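Long-range contacts in succinate-semialdehyde dehydrogenase (NAD(P)(+)) (Marinobacter aquaeolei, PDB 3RH9), which probably oxidises succinate semialdehyde to succinate with NAD(P)+ as electron acceptor, as a member of the aldehyde dehydrogenase family: residues I329-K335 / L368-P372; K282-Q288 / F390-V394. All blocks are in the same frame, centred on the assembly; numbering follows the deposited sequence.

Contact 1. Residues I329-K335 / L368-P372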
# COMPACT_ATOMS: atom_id res chain seq x y z
N ILE A 329 17.77 24.50 22.06
CA ILE A 329 16.79 23.44 22.24
C ILE A 329 15.87 23.74 23.40
O ILE A 329 16.30 24.27 24.43
CB ILE A 329 17.46 22.05 22.43
CG1 ILE A 329 16.83 21.33 23.62
CG2 ILE A 329 18.97 22.17 22.66
CD1 ILE A 329 17.58 20.09 24.05
N GLY A 330 14.59 23.41 23.24
CA GLY A 330 13.58 23.70 24.24
C GLY A 330 13.20 22.46 25.03
O GLY A 330 13.88 21.45 24.95
N PRO A 331 12.10 22.51 25.78
CA PRO A 331 11.81 21.34 26.61
C PRO A 331 11.36 20.18 25.74
O PRO A 331 11.14 20.38 24.54
CB PRO A 331 10.64 21.80 27.49
CG PRO A 331 10.33 23.22 27.07
CD PRO A 331 10.97 23.45 25.74
N LEU A 332 11.24 18.99 26.33
CA LEU A 332 10.59 17.85 25.69
C LEU A 332 9.09 18.00 25.88
O LEU A 332 8.66 18.80 26.69
CB LEU A 332 11.04 16.53 26.32
CG LEU A 332 12.53 16.22 26.41
CD1 LEU A 332 12.70 14.88 27.08
CD2 LEU A 332 13.14 16.21 25.02
N ILE A 333 8.29 17.23 25.16
CA ILE A 333 6.86 17.48 25.07
C ILE A 333 6.08 17.18 26.35
O ILE A 333 5.11 17.87 26.67
CB ILE A 333 6.23 16.68 23.90
CG1 ILE A 333 4.83 17.18 23.56
CG2 ILE A 333 6.24 15.17 24.21
CD1 ILE A 333 4.82 18.48 22.76
N ASN A 334 6.49 16.14 27.07
CA ASN A 334 5.80 15.75 28.31
C ASN A 334 6.58 14.83 29.22
O ASN A 334 7.68 14.37 28.89
CB ASN A 334 4.39 15.19 28.05
CG ASN A 334 4.37 13.91 27.21
OD1 ASN A 334 5.28 13.09 27.25
ND2 ASN A 334 3.30 13.73 26.45
N LYS A 335 6.01 14.58 30.39
CA LYS A 335 6.69 13.82 31.43
C LYS A 335 7.02 12.42 30.96
O LYS A 335 8.09 11.90 31.25
CB LYS A 335 5.86 13.78 32.72
CG LYS A 335 6.66 13.25 33.89
CD LYS A 335 5.99 13.53 35.22
CE LYS A 335 6.88 13.07 36.39
NZ LYS A 335 7.25 11.60 36.32
N LEU A 368 10.79 19.94 32.07
CA LEU A 368 10.85 18.99 30.99
C LEU A 368 12.12 19.27 30.21
O LEU A 368 12.32 18.72 29.11
CB LEU A 368 9.63 19.12 30.10
CG LEU A 368 8.35 18.70 30.82
CD1 LEU A 368 7.14 18.76 29.92
CD2 LEU A 368 8.56 17.30 31.37
N PHE A 369 12.98 20.11 30.77
CA PHE A 369 14.23 20.47 30.10
C PHE A 369 15.30 19.40 30.26
O PHE A 369 15.73 19.07 31.37
CB PHE A 369 14.77 21.83 30.57
CG PHE A 369 13.79 22.95 30.41
CD1 PHE A 369 13.71 23.66 29.23
CD2 PHE A 369 12.94 23.31 31.46
CE1 PHE A 369 12.79 24.71 29.08
CE2 PHE A 369 12.04 24.35 31.33
CZ PHE A 369 11.95 25.05 30.13
N PHE A 370 15.71 18.83 29.14
CA PHE A 370 16.73 17.81 29.16
C PHE A 370 17.92 18.26 28.33
O PHE A 370 17.79 18.55 27.15
CB PHE A 370 16.15 16.51 28.62
CG PHE A 370 16.94 15.30 29.01
CD1 PHE A 370 18.20 15.09 28.49
CD2 PHE A 370 16.41 14.37 29.89
CE1 PHE A 370 18.93 13.98 28.84
CE2 PHE A 370 17.13 13.25 30.24
CZ PHE A 370 18.40 13.06 29.72
N PRO A 371 19.09 18.32 28.97
CA PRO A 371 20.34 18.84 28.41
C PRO A 371 20.93 17.93 27.35
O PRO A 371 20.89 16.72 27.48
CB PRO A 371 21.27 18.86 29.62
CG PRO A 371 20.41 18.59 30.81
CD PRO A 371 19.28 17.79 30.32
N PRO A 372 21.53 18.51 26.30
CA PRO A 372 22.15 17.68 25.29
C PRO A 372 23.21 16.81 25.93
O PRO A 372 24.06 17.33 26.62
CB PRO A 372 22.78 18.71 24.36
CG PRO A 372 22.01 19.95 24.58
CD PRO A 372 21.69 19.95 26.03
O HOH W 1 14.97 19.44 26.35
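Pro331 and Phe369 bring the two loops closest, their CA atoms 4.3 Å apart, while the end-to-end directions of 329-335 and 368-372 differ by 136°. One direct backbone bond joins them: Leu332 N donates to Leu368 O across 3.0 Å, nearly straight at 177°, although the donor stands above the carbonyl plane. Two residues before Leu332 and two after Leu368, a water extends the pairing. It gives a proton to Gly330 O at 2.7 Å and takes one from Phe370 N at 3.0 Å, bridging backbones that have drawn apart there.

The side chains close in around this short link. Pro331 lies alongside Phe369 and sets its CB over one face of the ring, offset toward the rim, in a CH-pi contact of 4.2 Å from CB to the ring centroid. Both loops belong to the catalytic domain of the aldehyde dehydrogenase fold: 329-335 leads into helix 335-350, with Asn334 as its N-cap through OD1 to Gly337 N, and 368-372 leads into strand 373-376. Leu368 reaches the start of that helix. With CG anti to its own carbonyl carbon (chi1 -67°), it lays both methyls against the backbone there, CD1 at 3.7 Å from Asn334 CA and CD2 against Lys335 N. Leu332 comes at a slant to Phe370, its CD1 4.1 Å from Phe370 CB. Beyond them, Phe338 of helix 335-350 touches Leu332 and Leu368 and meets the Phe370 ring. At the far end Ile329 turns CD1 toward Phe370 O and CG2 toward the Pro372 ring.

Contact 2. Residues K282-Q288 / F390-V394; sequences KFRGGGQ and FGPLV
Phe390 lays its ring flat over the backbone of Gln288, whose carbonyl carbon C sits 3.7 Å above the ring plane, near its centre. Replacing Phe390 with an alanine would probably uncover this face of the Gln288 backbone and open a gap beneath it. The Phe390 side chain is about 9 Å from that of Glu256, the predicted active-site residue. Gln288 CG passes Phe390 O at 3.4 Å before the amide turns back: NE2 donates to Gly285 O at 2.9 Å and 172°, acceptor in the amide plane, and OE1 accepts from Ile333 N, while Gln288 N reaches Gly285 O from the opposite face. Gly285, Gly286 and Gly287, all with positive phi, make this tight turn, and a CB on Gly287 would run into Gly391 O. Phe283 presents its ring edge to Pro392, CE1 lying 3.6 Å from Pro392 CB, and Val394 CG2 packs against Phe283 CZ and Lys282 CG. Lys282 NZ donates to Ala293 O and appears to bond Leu393 O, whose position is uncertain. The glycine turn, which follows helix 271-283, packs on the Phe-Gly-Pro loop of the family's Glu-Glu-X-Phe-Gly-Pro motif, leading into strand 393-399, which pairs with strand 373-376, while Leu393 packs on helix 335-350.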
# COMPACT_ATOMS: atom_id res chain seq x y z
N LYS A 282 20.45 15.44 14.99
CA LYS A 282 20.04 14.90 16.28
C LYS A 282 19.17 15.81 17.14
O LYS A 282 18.32 15.33 17.88
CB LYS A 282 21.27 14.47 17.09
CG LYS A 282 20.92 13.91 18.45
CD LYS A 282 20.01 12.69 18.35
CE LYS A 282 19.33 12.39 19.67
NZ LYS A 282 18.93 10.97 19.83
N PHE A 283 19.38 17.11 17.07
CA PHE A 283 18.82 17.99 18.07
C PHE A 283 17.64 18.79 17.57
O PHE A 283 16.99 19.49 18.34
CB PHE A 283 19.91 18.88 18.68
CG PHE A 283 20.85 18.14 19.58
CD1 PHE A 283 20.40 17.62 20.80
CD2 PHE A 283 22.16 17.91 19.20
CE1 PHE A 283 21.26 16.91 21.63
CE2 PHE A 283 23.03 17.19 20.04
CZ PHE A 283 22.57 16.69 21.25
N ARG A 284 17.37 18.68 16.28
CA ARG A 284 16.17 19.25 15.71
C ARG A 284 14.98 18.66 16.46
O ARG A 284 14.92 17.45 16.65
CB ARG A 284 16.09 18.93 14.22
CG ARG A 284 14.72 19.10 13.62
CD ARG A 284 14.78 19.25 12.10
NE ARG A 284 15.17 20.61 11.72
CZ ARG A 284 14.67 21.26 10.67
NH1 ARG A 284 13.75 20.69 9.90
NH2 ARG A 284 15.08 22.50 10.40
N GLY A 285 14.05 19.51 16.89
CA GLY A 285 12.88 19.05 17.61
C GLY A 285 13.29 18.41 18.92
O GLY A 285 12.56 17.60 19.51
N GLY A 286 14.48 18.79 19.38
CA GLY A 286 15.00 18.30 20.64
C GLY A 286 15.25 16.81 20.59
O GLY A 286 15.26 16.15 21.62
N GLY A 287 15.45 16.30 19.37
CA GLY A 287 15.68 14.88 19.15
C GLY A 287 14.40 14.08 19.07
O GLY A 287 14.44 12.87 18.88
N GLN A 288 13.27 14.77 19.19
CA GLN A 288 11.96 14.13 19.23
C GLN A 288 11.39 13.89 17.84
O GLN A 288 10.30 14.35 17.52
CB GLN A 288 10.99 14.97 20.04
CG GLN A 288 11.30 15.02 21.52
CD GLN A 288 10.54 16.12 22.23
OE1 GLN A 288 9.83 15.87 23.20
NE2 GLN A 288 10.67 17.34 21.73
N PHE A 390 13.76 9.39 21.40
CA PHE A 390 12.98 10.62 21.30
C PHE A 390 13.39 11.69 22.31
O PHE A 390 12.56 12.22 23.03
CB PHE A 390 11.49 10.33 21.40
CG PHE A 390 10.79 10.39 20.09
CD1 PHE A 390 11.33 9.79 18.98
CD2 PHE A 390 9.59 11.06 19.97
CE1 PHE A 390 10.71 9.86 17.75
CE2 PHE A 390 8.94 11.13 18.74
CZ PHE A 390 9.50 10.52 17.63
N GLY A 391 14.68 11.99 22.36
CA GLY A 391 15.20 12.99 23.26
C GLY A 391 16.62 13.35 22.86
O GLY A 391 17.19 12.73 21.96
N PRO A 392 17.19 14.37 23.51
CA PRO A 392 18.49 14.92 23.13
C PRO A 392 19.64 14.06 23.62
O PRO A 392 20.59 14.60 24.16
CB PRO A 392 18.51 16.25 23.89
CG PRO A 392 17.68 15.97 25.06
CD PRO A 392 16.53 15.22 24.50
N LEU A 393 19.56 12.76 23.41
CA LEU A 393 20.59 11.84 23.85
C LEU A 393 21.36 11.30 22.65
O LEU A 393 20.75 10.96 21.63
CB LEU A 393 19.93 10.68 24.59
CG LEU A 393 20.84 9.56 25.08
CD1 LEU A 393 22.01 10.13 25.89
CD2 LEU A 393 20.00 8.59 25.91
N VAL A 394 22.68 11.22 22.76
CA VAL A 394 23.48 10.72 21.65
C VAL A 394 24.29 9.51 22.07
O VAL A 394 25.34 9.66 22.70
CB VAL A 394 24.46 11.79 21.13
CG1 VAL A 394 25.32 11.21 19.99
CG2 VAL A 394 23.72 13.05 20.69

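Both contacts belong to the catalytic domain and lie on the same side of the chain's centre, with contact 1 nested in the loop closed by contact 2. Contact 2 is the deeper, built on a helix end and a strand start; contact 1 joins two loops and reaches the surface at Lys335, which pairs with Asp339. Their chemistry differs accordingly: backbone and water pairing with aliphatic packing in contact 1, a positive-phi glycine turn whose carbonyl takes two donors, and a ring on a peptide, in contact 2. They meet directly, Gln288 OE1 lying 2.8 Å from Ile333 N in a probable hydrogen bond, while Pro392 packs against Leu332 and Phe370. The two feed neighbouring parallel strands of one sheet.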